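Local atomic coordinates of DisA protein (Sorangium cellulosum, PDB entry 6CCA), a protein that probably methylates the alpha carbon of polyketide intermediates on an assembly line, using S-adenosylmethionine and building the gem-dimethyl group of disorazol. Residues A[47-52]-A[392-397]; A[53-58]-A[397-402]; A[106-111]-A[343-348]. One frame throughout, in Å; residues are numbered along the deposited sequence.

Contact 1 of 3, residues A[47-52]-A[392-397]; sequences AVRELL and HSDGTS
V48, R49, L51 and L52 on one side of helix 45-52 pack against a tight beta hairpin (strands 393-394 and 397-398) and H392, which leads into it. The hairpin belongs to the link between strand 387-389 and strand 402-409, the antiparallel strand of the methyltransferase sheet. A type II' turn from D394 to S397 closes it, with paired backbone bonds between these two residues and G395 at positive phi.

The apolar part is made by branched side chains. V48 CG1 lies 3.7 Å from H392 C, against the peptide that leads into S393. L51 CD2 approaches H392 CD2 at 3.6 Å, and the two side chains run obliquely to each other. The polar end of that imidazole is used elsewhere: H392 NE2 is hydrogen-bonded to H200 of helix 196-216. L52 CD1 meets D394 CB at 3.7 Å and also reaches S397.

On the exposed side, R49 stretches from CG to NE and grips the D394 carboxylate side-on in a salt bridge. D394 CG is anti to the backbone N (chi1 172°), which turns the carboxylate toward the helix. The planes are 47° apart, and the shorter bonds meet the carboxylate differently. R49 NE meets D394 OD2 at 2.9 Å from above the carboxylate plane, whereas D394 OD1, close to the guanidinium plane, is met by R49 NH2 on its syn side at 2.9 Å with an N-H...O angle of 163°.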
ATOM      1  N   ALA A  47      -7.275  20.292   7.701  1.00 21.99           N
ATOM      2  CA  ALA A  47      -6.335  19.327   7.075  1.00 23.64           C
ATOM      3  C   ALA A  47      -7.022  18.435   6.063  1.00 20.44           C
ATOM      4  O   ALA A  47      -6.417  18.061   5.060  1.00 19.86           O
ATOM      5  CB  ALA A  47      -5.661  18.466   8.142  1.00 22.02           C
ATOM      6  N   VAL A  48      -8.259  18.052   6.360  1.00 18.73           N
ATOM      7  CA  VAL A  48      -9.003  17.170   5.535  1.00 19.61           C
ATOM      8  C   VAL A  48      -9.338  17.938   4.253  1.00 20.11           C
ATOM      9  O   VAL A  48      -9.231  17.407   3.159  1.00 18.09           O
ATOM     10  CB  VAL A  48     -10.294  16.663   6.208  1.00 18.77           C
ATOM     11  CG1 VAL A  48     -11.210  15.994   5.194  1.00 19.93           C
ATOM     12  CG2 VAL A  48      -9.982  15.674   7.382  1.00 20.80           C
ATOM     13  N   ARG A  49      -9.788  19.195   4.411  1.00 23.08           N
ATOM     14  CA  ARG A  49     -10.088  20.026   3.225  1.00 23.41           C
ATOM     15  C   ARG A  49      -8.892  20.192   2.326  1.00 19.43           C
ATOM     16  O   ARG A  49      -9.027  20.118   1.094  1.00 20.54           O
ATOM     17  CB  ARG A  49     -10.603  21.423   3.580  1.00 26.89           C
ATOM     18  CG  ARG A  49     -12.057  21.355   3.907  1.00 33.11           C
ATOM     19  CD  ARG A  49     -12.775  22.726   3.865  1.00 37.21           C
ATOM     20  NE  ARG A  49     -14.156  22.384   4.161  1.00 39.14           N
ATOM     21  CZ  ARG A  49     -15.074  23.172   4.749  1.00 44.13           C
ATOM     22  NH1 ARG A  49     -14.823  24.436   5.093  1.00 43.94           N
ATOM     23  NH2 ARG A  49     -16.284  22.661   4.969  1.00 39.87           N
ATOM     24  N   GLU A  50      -7.766  20.465   2.923  1.00 19.18           N
ATOM     25  CA  GLU A  50      -6.502  20.595   2.207  1.00 18.65           C
ATOM     26  C   GLU A  50      -6.163  19.306   1.401  1.00 19.17           C
ATOM     27  O   GLU A  50      -5.762  19.420   0.242  1.00 19.57           O
ATOM     28  CB  GLU A  50      -5.380  20.967   3.128  1.00 19.89           C
ATOM     29  CG  GLU A  50      -3.984  20.991   2.524  1.00 22.53           C
ATOM     30  CD  GLU A  50      -3.768  22.138   1.511  1.00 22.62           C
ATOM     31  OE1 GLU A  50      -4.580  23.090   1.581  1.00 21.28           O
ATOM     32  OE2 GLU A  50      -2.816  22.075   0.669  1.00 21.10           O
ATOM     33  N   LEU A  51      -6.292  18.144   2.027  1.00 16.30           N
ATOM     34  CA  LEU A  51      -6.079  16.875   1.285  1.00 16.95           C
ATOM     35  C   LEU A  51      -7.072  16.755   0.125  1.00 17.97           C
ATOM     36  O   LEU A  51      -6.695  16.364  -0.988  1.00 15.64           O
ATOM     37  CB  LEU A  51      -6.235  15.674   2.233  1.00 17.12           C
ATOM     38  CG  LEU A  51      -6.239  14.296   1.568  1.00 16.97           C
ATOM     39  CD1 LEU A  51      -4.814  14.047   1.042  1.00 18.03           C
ATOM     40  CD2 LEU A  51      -6.702  13.263   2.593  1.00 17.86           C
ATOM     41  N   LEU A  52      -8.333  17.152   0.330  1.00 18.09           N
ATOM     42  CA  LEU A  52      -9.347  16.988  -0.680  1.00 20.39           C
ATOM     43  C   LEU A  52      -9.143  17.895  -1.869  1.00 18.41           C
ATOM     44  O   LEU A  52      -9.751  17.622  -2.908  1.00 17.14           O
ATOM     45  CB  LEU A  52     -10.800  17.181  -0.129  1.00 20.24           C
ATOM     46  CG  LEU A  52     -11.256  15.982   0.718  1.00 23.58           C
ATOM     47  CD1 LEU A  52     -12.537  16.261   1.535  1.00 26.51           C
ATOM     48  CD2 LEU A  52     -11.464  14.783  -0.164  1.00 28.44           C
ATOM     49  N   HIS A 392     -11.863  11.146   6.669  1.00 18.14           N
ATOM     50  CA  HIS A 392     -11.411  12.141   5.715  1.00 17.97           C
ATOM     51  C   HIS A 392     -12.546  12.609   4.864  1.00 20.33           C
ATOM     52  O   HIS A 392     -12.563  12.452   3.638  1.00 18.84           O
ATOM     53  CB  HIS A 392     -10.270  11.587   4.833  1.00 19.32           C
ATOM     54  CG  HIS A 392      -9.003  11.402   5.592  1.00 17.11           C
ATOM     55  ND1 HIS A 392      -8.755  10.254   6.298  1.00 18.54           N
ATOM     56  CD2 HIS A 392      -7.952  12.209   5.802  1.00 18.00           C
ATOM     57  CE1 HIS A 392      -7.594  10.370   6.915  1.00 18.57           C
ATOM     58  NE2 HIS A 392      -7.083  11.540   6.623  1.00 17.15           N
ATOM     59  N   SER A 393     -13.553  13.187   5.525  1.00 21.89           N
ATOM     60  CA  SER A 393     -14.762  13.618   4.760  1.00 24.03           C
ATOM     61  C   SER A 393     -15.208  15.034   5.091  1.00 25.62           C
ATOM     62  O   SER A 393     -15.016  15.531   6.212  1.00 24.83           O
ATOM     63  CB  SER A 393     -15.918  12.604   4.925  1.00 30.52           C
ATOM     64  OG  SER A 393     -16.184  12.418   6.277  1.00 40.26           O
ATOM     65  N   ASP A 394     -15.697  15.704   4.058  1.00 27.80           N
ATOM     66  CA  ASP A 394     -16.135  17.082   4.185  1.00 35.62           C
ATOM     67  C   ASP A 394     -17.432  17.203   3.387  1.00 39.43           C
ATOM     68  O   ASP A 394     -17.400  17.346   2.137  1.00 32.25           O
ATOM     69  CB  ASP A 394     -15.102  17.961   3.554  1.00 35.29           C
ATOM     70  CG  ASP A 394     -15.540  19.409   3.449  1.00 42.52           C
ATOM     71  OD1 ASP A 394     -16.325  19.844   4.297  1.00 38.56           O
ATOM     72  OD2 ASP A 394     -15.063  20.141   2.547  1.00 36.78           O
ATOM     73  N   GLY A 395     -18.549  17.056   4.106  1.00 42.39           N
ATOM     74  CA  GLY A 395     -19.851  16.978   3.482  1.00 40.51           C
ATOM     75  C   GLY A 395     -20.008  15.785   2.564  1.00 40.31           C
ATOM     76  O   GLY A 395     -19.807  14.634   3.000  1.00 41.53           O
ATOM     77  N   THR A 396     -20.316  16.024   1.292  1.00 38.87           N
ATOM     78  CA  THR A 396     -20.426  14.935   0.336  1.00 40.57           C
ATOM     79  C   THR A 396     -19.059  14.500  -0.204  1.00 38.55           C
ATOM     80  O   THR A 396     -19.016  13.585  -0.984  1.00 41.24           O
ATOM     81  CB  THR A 396     -21.225  15.286  -0.955  1.00 42.15           C
ATOM     82  OG1 THR A 396     -20.789  16.566  -1.461  1.00 43.05           O
ATOM     83  CG2 THR A 396     -22.756  15.228  -0.729  1.00 47.90           C
ATOM     84  N   SER A 397     -17.957  15.157   0.133  1.00 36.67           N
ATOM     85  CA  SER A 397     -16.683  14.713  -0.445  1.00 32.64           C
ATOM     86  C   SER A 397     -15.942  13.911   0.587  1.00 27.17           C
ATOM     87  O   SER A 397     -15.995  14.229   1.777  1.00 27.15           O
ATOM     88  CB  SER A 397     -15.781  15.892  -0.849  1.00 33.43           C
ATOM     89  OG  SER A 397     -16.298  16.544  -1.982  1.00 39.65           O
TER

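Contact 2 of 3, residues A[53-58]-A[397-402]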
ATOM      1  N   THR A  53      -8.330  18.930  -1.700  1.00 17.20           N
ATOM      2  CA  THR A  53      -8.004  19.810  -2.870  1.00 18.01           C
ATOM      3  C   THR A  53      -7.325  19.024  -3.969  1.00 18.58           C
ATOM      4  O   THR A  53      -7.340  19.403  -5.144  1.00 17.47           O
ATOM      5  CB  THR A  53      -7.186  21.044  -2.594  1.00 17.16           C
ATOM      6  OG1 THR A  53      -5.859  20.766  -2.132  1.00 19.26           O
ATOM      7  CG2 THR A  53      -7.907  21.947  -1.592  1.00 19.65           C
ATOM      8  N   HIS A  54      -6.735  17.904  -3.585  1.00 18.61           N
ATOM      9  CA  HIS A  54      -6.067  17.061  -4.592  1.00 17.58           C
ATOM     10  C   HIS A  54      -6.962  16.054  -5.334  1.00 17.84           C
ATOM     11  O   HIS A  54      -6.501  15.447  -6.267  1.00 16.84           O
ATOM     12  CB  HIS A  54      -4.902  16.342  -3.891  1.00 16.78           C
ATOM     13  CG  HIS A  54      -3.950  17.296  -3.304  1.00 15.41           C
ATOM     14  ND1 HIS A  54      -3.232  18.166  -4.068  1.00 15.52           N
ATOM     15  CD2 HIS A  54      -3.619  17.564  -2.016  1.00 16.44           C
ATOM     16  CE1 HIS A  54      -2.477  18.923  -3.293  1.00 15.95           C
ATOM     17  NE2 HIS A  54      -2.697  18.579  -2.044  1.00 17.92           N
ATOM     18  N   GLN A  55      -8.238  15.936  -5.021  1.00 15.83           N
ATOM     19  CA  GLN A  55      -9.076  15.002  -5.679  1.00 17.44           C
ATOM     20  C   GLN A  55      -9.295  15.195  -7.174  1.00 16.88           C
ATOM     21  O   GLN A  55      -9.273  14.245  -7.870  1.00 16.79           O
ATOM     22  CB  GLN A  55     -10.370  14.824  -4.934  1.00 20.06           C
ATOM     23  CG  GLN A  55     -11.302  13.810  -5.494  1.00 23.19           C
ATOM     24  CD  GLN A  55     -12.088  13.232  -4.387  1.00 35.72           C
ATOM     25  OE1 GLN A  55     -13.130  13.809  -4.003  1.00 39.12           O
ATOM     26  NE2 GLN A  55     -11.536  12.176  -3.749  1.00 26.90           N
ATOM     27  N   PRO A  56      -9.402  16.443  -7.689  1.00 18.34           N
ATOM     28  CA  PRO A  56      -9.560  16.606  -9.147  1.00 16.41           C
ATOM     29  C   PRO A  56      -8.341  16.073  -9.899  1.00 14.83           C
ATOM     30  O   PRO A  56      -8.490  15.395 -10.957  1.00 15.91           O
ATOM     31  CB  PRO A  56      -9.698  18.134  -9.309  1.00 17.25           C
ATOM     32  CG  PRO A  56     -10.382  18.559  -8.000  1.00 16.43           C
ATOM     33  CD  PRO A  56      -9.675  17.695  -6.962  1.00 18.14           C
ATOM     34  N   ALA A  57      -7.160  16.252  -9.308  1.00 15.05           N
ATOM     35  CA  ALA A  57      -5.938  15.765  -9.972  1.00 15.62           C
ATOM     36  C   ALA A  57      -5.887  14.225  -9.987  1.00 16.03           C
ATOM     37  O   ALA A  57      -5.564  13.630 -11.009  1.00 14.80           O
ATOM     38  CB  ALA A  57      -4.695  16.377  -9.365  1.00 15.56           C
ATOM     39  N   PHE A  58      -6.242  13.599  -8.864  1.00 14.18           N
ATOM     40  CA  PHE A  58      -6.262  12.144  -8.803  1.00 15.38           C
ATOM     41  C   PHE A  58      -7.369  11.578  -9.656  1.00 15.16           C
ATOM     42  O   PHE A  58      -7.204  10.531 -10.257  1.00 14.69           O
ATOM     43  CB  PHE A  58      -6.267  11.661  -7.351  1.00 15.18           C
ATOM     44  CG  PHE A  58      -4.905  11.639  -6.767  1.00 15.07           C
ATOM     45  CD1 PHE A  58      -4.367  12.768  -6.166  1.00 15.63           C
ATOM     46  CD2 PHE A  58      -4.120  10.503  -6.884  1.00 15.93           C
ATOM     47  CE1 PHE A  58      -3.069  12.763  -5.710  1.00 17.01           C
ATOM     48  CE2 PHE A  58      -2.834  10.484  -6.379  1.00 17.32           C
ATOM     49  CZ  PHE A  58      -2.289  11.594  -5.813  1.00 17.84           C
ATOM     50  N   SER A 397     -17.957  15.157   0.133  1.00 36.67           N
ATOM     51  CA  SER A 397     -16.683  14.713  -0.445  1.00 32.64           C
ATOM     52  C   SER A 397     -15.942  13.911   0.587  1.00 27.17           C
ATOM     53  O   SER A 397     -15.995  14.229   1.777  1.00 27.15           O
ATOM     54  CB  SER A 397     -15.781  15.892  -0.849  1.00 33.43           C
ATOM     55  OG  SER A 397     -16.298  16.544  -1.982  1.00 39.65           O
ATOM     56  N   SER A 398     -15.181  12.930   0.118  1.00 23.91           N
ATOM     57  CA  SER A 398     -14.342  12.208   1.027  1.00 22.07           C
ATOM     58  C   SER A 398     -13.157  11.570   0.262  1.00 21.14           C
ATOM     59  O   SER A 398     -13.263  11.284  -0.945  1.00 20.28           O
ATOM     60  CB  SER A 398     -15.159  11.142   1.772  1.00 28.30           C
ATOM     61  OG  SER A 398     -15.468  10.152   0.843  1.00 34.08           O
ATOM     62  N   TRP A 399     -12.058  11.382   0.999  1.00 19.14           N
ATOM     63  CA  TRP A 399     -10.854  10.724   0.427  1.00 18.45           C
ATOM     64  C   TRP A 399     -10.985   9.224   0.685  1.00 19.17           C
ATOM     65  O   TRP A 399     -11.045   8.784   1.850  1.00 19.18           O
ATOM     66  CB  TRP A 399      -9.588  11.248   1.091  1.00 17.36           C
ATOM     67  CG  TRP A 399      -8.375  10.936   0.307  1.00 17.03           C
ATOM     68  CD1 TRP A 399      -7.489   9.952   0.501  1.00 17.63           C
ATOM     69  CD2 TRP A 399      -7.896  11.681  -0.825  1.00 18.51           C
ATOM     70  NE1 TRP A 399      -6.508   9.979  -0.457  1.00 19.20           N
ATOM     71  CE2 TRP A 399      -6.712  11.054  -1.272  1.00 16.88           C
ATOM     72  CE3 TRP A 399      -8.354  12.806  -1.501  1.00 17.72           C
ATOM     73  CZ2 TRP A 399      -6.003  11.517  -2.367  1.00 18.18           C
ATOM     74  CZ3 TRP A 399      -7.655  13.244  -2.572  1.00 19.73           C
ATOM     75  CH2 TRP A 399      -6.492  12.611  -2.995  1.00 19.59           C
ATOM     76  N   SER A 400     -11.083   8.471  -0.375  1.00 18.99           N
ATOM     77  CA  SER A 400     -11.192   7.028  -0.266  1.00 21.92           C
ATOM     78  C   SER A 400     -10.025   6.243  -0.816  1.00 20.25           C
ATOM     79  O   SER A 400     -10.027   5.016  -0.698  1.00 22.33           O
ATOM     80  CB  SER A 400     -12.474   6.514  -0.934  1.00 23.94           C
ATOM     81  OG  SER A 400     -12.465   6.889  -2.293  1.00 27.70           O
ATOM     82  N   ILE A 401      -9.038   6.903  -1.392  1.00 16.98           N
ATOM     83  CA  ILE A 401      -7.945   6.239  -2.082  1.00 18.25           C
ATOM     84  C   ILE A 401      -6.957   5.577  -1.125  1.00 15.47           C
ATOM     85  O   ILE A 401      -6.308   4.581  -1.474  1.00 16.49           O
ATOM     86  CB  ILE A 401      -7.153   7.309  -2.914  1.00 22.55           C
ATOM     87  CG1 ILE A 401      -7.966   7.681  -4.133  1.00 29.32           C
ATOM     88  CG2 ILE A 401      -5.781   6.786  -3.345  1.00 28.73           C
ATOM     89  CD1 ILE A 401      -7.307   8.810  -4.936  1.00 29.03           C
ATOM     90  N   GLN A 402      -6.857   6.122   0.051  1.00 13.83           N
ATOM     91  CA  GLN A 402      -5.877   5.740   1.058  1.00 13.52           C
ATOM     92  C   GLN A 402      -6.387   6.121   2.436  1.00 14.62           C
ATOM     93  O   GLN A 402      -7.188   7.093   2.645  1.00 13.33           O
ATOM     94  CB  GLN A 402      -4.584   6.503   0.817  1.00 12.82           C
ATOM     95  CG  GLN A 402      -3.381   6.136   1.630  1.00 13.90           C
ATOM     96  CD  GLN A 402      -2.092   6.749   1.131  1.00 14.47           C
ATOM     97  OE1 GLN A 402      -2.052   7.482   0.144  1.00 17.22           O
ATOM     98  NE2 GLN A 402      -1.028   6.499   1.861  1.00 15.67           N
TER
HETATM   99  O   HOH W   1     -15.311  13.010  -2.842  1.00 29.55           O
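S398 meets Q55 through its backbone, and both ends of the Q55 amide are engaged. Q55 NE2 gives S398 O a nearly straight but long, weak hydrogen bond of 3.4 Å. At the oxygen end of the amide, a water donates to Q55 OE1 at 2.6 Å. The same water accepts from S398 N at 3.0 Å, so Q55 reaches S398 O directly and S398 N through the water, which probably helps to set the turn of the amide.

W399 follows, its CG anti to the backbone N (chi1 -163°), which sends the indole toward the start of helix 55-75. The Q55 amide and the indole lie parallel to within 2°, the two side chains alongside and pointing opposite ways. On the six-membered rim, W399 CZ3 lies 3.7 Å from Q55 N, near the indole plane. Here the hairpin 393-398 runs on toward strand 402-409 of the methyltransferase sheet, and the indole packs beside this helix start, touching also L51, L52 and T197. With F58 it forms an offset edge-to-face pair, the W399 edge toward the F58 face, centroids 5.7 Å apart and planes at 80°. Y154 makes a further edge-to-face pair with F58.

Beyond S400, I401 extends CD1 to 3.8 Å above one face of the W399 ring, toward its rim. That same I401 CD1 lies 3.9 Å from F58 CB, where the two aromatic side chains meet.

Contact 3 of 3, residues A[106-111]-A[343-348]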
ATOM      1  N   ASP A 106      -6.700  -9.935 -17.514  1.00 25.31           N
ATOM      2  CA  ASP A 106      -8.144  -9.813 -17.346  1.00 26.61           C
ATOM      3  C   ASP A 106      -8.533  -8.496 -16.699  1.00 26.02           C
ATOM      4  O   ASP A 106      -9.550  -7.878 -17.069  1.00 21.51           O
ATOM      5  CB  ASP A 106      -8.754 -10.934 -16.500  1.00 29.54           C
ATOM      6  CG  ASP A 106      -8.525 -12.361 -17.119  1.00 36.72           C
ATOM      7  OD1 ASP A 106      -8.313 -12.512 -18.354  1.00 30.33           O
ATOM      8  OD2 ASP A 106      -8.503 -13.298 -16.296  1.00 39.01           O
ATOM      9  N   SER A 107      -7.793  -8.094 -15.654  1.00 24.39           N
ATOM     10  CA  SER A 107      -8.074  -6.797 -15.043  1.00 22.15           C
ATOM     11  C   SER A 107      -7.915  -5.600 -16.033  1.00 16.93           C
ATOM     12  O   SER A 107      -8.749  -4.673 -16.019  1.00 19.61           O
ATOM     13  CB  SER A 107      -7.162  -6.585 -13.800  1.00 21.41           C
ATOM     14  OG  SER A 107      -7.571  -5.386 -13.159  1.00 20.34           O
ATOM     15  N   LEU A 108      -6.922  -5.660 -16.876  1.00 19.13           N
ATOM     16  CA  LEU A 108      -6.666  -4.555 -17.853  1.00 19.80           C
ATOM     17  C   LEU A 108      -7.858  -4.479 -18.844  1.00 21.27           C
ATOM     18  O   LEU A 108      -8.315  -3.391 -19.173  1.00 19.24           O
ATOM     19  CB  LEU A 108      -5.363  -4.739 -18.606  1.00 20.60           C
ATOM     20  CG  LEU A 108      -4.088  -4.726 -17.738  1.00 23.37           C
ATOM     21  CD1 LEU A 108      -2.853  -4.997 -18.582  1.00 25.42           C
ATOM     22  CD2 LEU A 108      -3.980  -3.441 -16.875  1.00 21.91           C
ATOM     23  N   LEU A 109      -8.357  -5.651 -19.292  1.00 22.41           N
ATOM     24  CA  LEU A 109      -9.567  -5.648 -20.148  1.00 21.90           C
ATOM     25  C   LEU A 109     -10.752  -5.008 -19.471  1.00 19.34           C
ATOM     26  O   LEU A 109     -11.464  -4.171 -20.041  1.00 19.08           O
ATOM     27  CB  LEU A 109      -9.847  -7.059 -20.658  1.00 23.77           C
ATOM     28  CG  LEU A 109      -8.775  -7.663 -21.569  1.00 24.74           C
ATOM     29  CD1 LEU A 109      -9.154  -9.099 -21.955  1.00 26.73           C
ATOM     30  CD2 LEU A 109      -8.394  -6.752 -22.759  1.00 24.43           C
ATOM     31  N   ALA A 110     -10.996  -5.331 -18.175  1.00 20.52           N
ATOM     32  CA  ALA A 110     -12.089  -4.716 -17.445  1.00 20.94           C
ATOM     33  C   ALA A 110     -11.906  -3.229 -17.219  1.00 20.67           C
ATOM     34  O   ALA A 110     -12.872  -2.484 -17.185  1.00 19.11           O
ATOM     35  CB  ALA A 110     -12.300  -5.401 -16.076  1.00 26.37           C
ATOM     36  N   ILE A 111     -10.657  -2.757 -17.024  1.00 18.93           N
ATOM     37  CA  ILE A 111     -10.420  -1.300 -17.019  1.00 18.90           C
ATOM     38  C   ILE A 111     -10.878  -0.647 -18.336  1.00 18.19           C
ATOM     39  O   ILE A 111     -11.585   0.371 -18.305  1.00 17.94           O
ATOM     40  CB  ILE A 111      -8.923  -0.948 -16.816  1.00 19.11           C
ATOM     41  CG1 ILE A 111      -8.548  -1.337 -15.384  1.00 20.17           C
ATOM     42  CG2 ILE A 111      -8.745   0.532 -17.062  1.00 19.65           C
ATOM     43  CD1 ILE A 111      -7.102  -1.133 -14.969  1.00 19.00           C
ATOM     44  N   PHE A 343      -4.015   3.511 -11.418  1.00 18.82           N
ATOM     45  CA  PHE A 343      -2.607   3.800 -11.233  1.00 18.94           C
ATOM     46  C   PHE A 343      -1.894   2.661 -10.612  1.00 18.47           C
ATOM     47  O   PHE A 343      -0.777   2.299 -10.974  1.00 19.75           O
ATOM     48  CB  PHE A 343      -2.408   5.055 -10.341  1.00 21.88           C
ATOM     49  CG  PHE A 343      -0.990   5.144  -9.808  1.00 23.14           C
ATOM     50  CD1 PHE A 343       0.050   5.533 -10.659  1.00 25.02           C
ATOM     51  CD2 PHE A 343      -0.679   4.738  -8.533  1.00 25.29           C
ATOM     52  CE1 PHE A 343       1.401   5.569 -10.235  1.00 26.58           C
ATOM     53  CE2 PHE A 343       0.647   4.718  -8.082  1.00 28.21           C
ATOM     54  CZ  PHE A 343       1.701   5.161  -8.931  1.00 27.65           C
ATOM     55  N   LEU A 344      -2.483   2.086  -9.567  1.00 16.81           N
ATOM     56  CA  LEU A 344      -1.886   0.932  -8.919  1.00 18.03           C
ATOM     57  C   LEU A 344      -1.923  -0.328  -9.759  1.00 17.19           C
ATOM     58  O   LEU A 344      -0.933  -1.107  -9.829  1.00 19.31           O
ATOM     59  CB  LEU A 344      -2.597   0.656  -7.566  1.00 16.97           C
ATOM     60  CG  LEU A 344      -2.332   1.755  -6.522  1.00 19.73           C
ATOM     61  CD1 LEU A 344      -3.173   1.404  -5.277  1.00 20.92           C
ATOM     62  CD2 LEU A 344      -0.862   1.850  -6.137  1.00 21.47           C
ATOM     63  N   THR A 345      -3.080  -0.612 -10.357  1.00 16.92           N
ATOM     64  CA  THR A 345      -3.158  -1.799 -11.197  1.00 17.40           C
ATOM     65  C   THR A 345      -2.040  -1.816 -12.251  1.00 17.20           C
ATOM     66  O   THR A 345      -1.397  -2.830 -12.471  1.00 18.26           O
ATOM     67  CB  THR A 345      -4.535  -1.948 -11.882  1.00 17.64           C
ATOM     68  OG1 THR A 345      -5.566  -2.089 -10.868  1.00 17.05           O
ATOM     69  CG2 THR A 345      -4.517  -3.184 -12.832  1.00 18.19           C
ATOM     70  N   LEU A 346      -1.807  -0.682 -12.879  1.00 17.23           N
ATOM     71  CA  LEU A 346      -0.807  -0.599 -13.969  1.00 17.63           C
ATOM     72  C   LEU A 346       0.645  -0.724 -13.490  1.00 19.87           C
ATOM     73  O   LEU A 346       1.454  -1.254 -14.228  1.00 20.24           O
ATOM     74  CB  LEU A 346      -0.939   0.697 -14.742  1.00 16.84           C
ATOM     75  CG  LEU A 346      -2.177   0.857 -15.563  1.00 19.52           C
ATOM     76  CD1 LEU A 346      -2.232   2.247 -16.189  1.00 22.26           C
ATOM     77  CD2 LEU A 346      -2.162  -0.240 -16.592  1.00 24.77           C
ATOM     78  N   SER A 347       0.913  -0.266 -12.251  1.00 19.37           N
ATOM     79  CA  SER A 347       2.236  -0.189 -11.672  1.00 20.20           C
ATOM     80  C   SER A 347       2.500  -1.296 -10.670  1.00 22.13           C
ATOM     81  O   SER A 347       3.206  -2.268 -11.015  1.00 22.13           O
ATOM     82  CB  SER A 347       2.538   1.164 -11.108  1.00 20.23           C
ATOM     83  OG  SER A 347       1.674   1.651 -10.111  1.00 18.07           O
ATOM     84  N   ALA A 348       1.883  -1.173  -9.490  1.00 23.29           N
ATOM     85  CA  ALA A 348       1.975  -2.213  -8.425  1.00 25.64           C
ATOM     86  C   ALA A 348       1.461  -3.558  -8.920  1.00 24.98           C
ATOM     87  O   ALA A 348       1.963  -4.605  -8.544  1.00 24.87           O
ATOM     88  CB  ALA A 348       1.203  -1.743  -7.189  1.00 27.67           C
TER
HETATM   89  O   HOH W   2      -6.555  -4.552 -10.718  1.00 27.52           O
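T345 supplies most of the apolar contact through a single methyl, CG2, which packs against I111 and L108 of helix 102-114. I111 and T345 meet end to end, with I111 CD1 3.9 Å from T345 CG2. L108 and T345 instead lie alongside, pointing opposite ways, L108 CD2 staying 4.1 Å from T345 CG2. The methyl also comes near a polar atom, since T345 CG2 lies 3.8 Å from S107 OG. The same L108 CD2 turns toward the next residue and meets L346 CD2 at 3.7 Å, the two leucines crossing at a slant.

This is helix-helix packing in the buried interior. Helix 102-114, which comes before the strands of the methyltransferase sheet, is set against the short helix 342-346, which follows strand 330-337 of that sheet. The nearest CA atoms, those of S107 and T345, are 8.0 Å apart, so the gap is bridged by side chains and one water. L69 of helix 55-75 touches both L108 and I111, and S65 of that helix touches L346, which also packs on L158 of helix 152-163.

No direct hydrogen bond joins the two segments; one water links a hydroxyl of each helix. It lies 2.8 Å from S107 OG and 2.7 Å from T345 OG1. At T345, OG1 stands beside the backbone N (chi1 -62°), which divides the two branches between water and methyl packing.

How the contacts relate
From the N terminus, helix 45-52 opens contact 1 and the start of helix 55-75 opens contact 2; helix 102-114 then opens contact 3. Contact 3 closes first, at 343-348, and so lies wholly within the spans of the other two. Contact 1 closes at 392-397 and contact 2 at 397-402, in the order they opened, so their segments alternate and the loops cross. Those two share S397 and touch, with about 8 Å between centres, tying successive N-terminal helices to one hairpin and the chain leading into strand 402-409. Contact 3, about 19 Å from contact 2 centre to centre, joins helix 102-114 to the helix after strand 330-337.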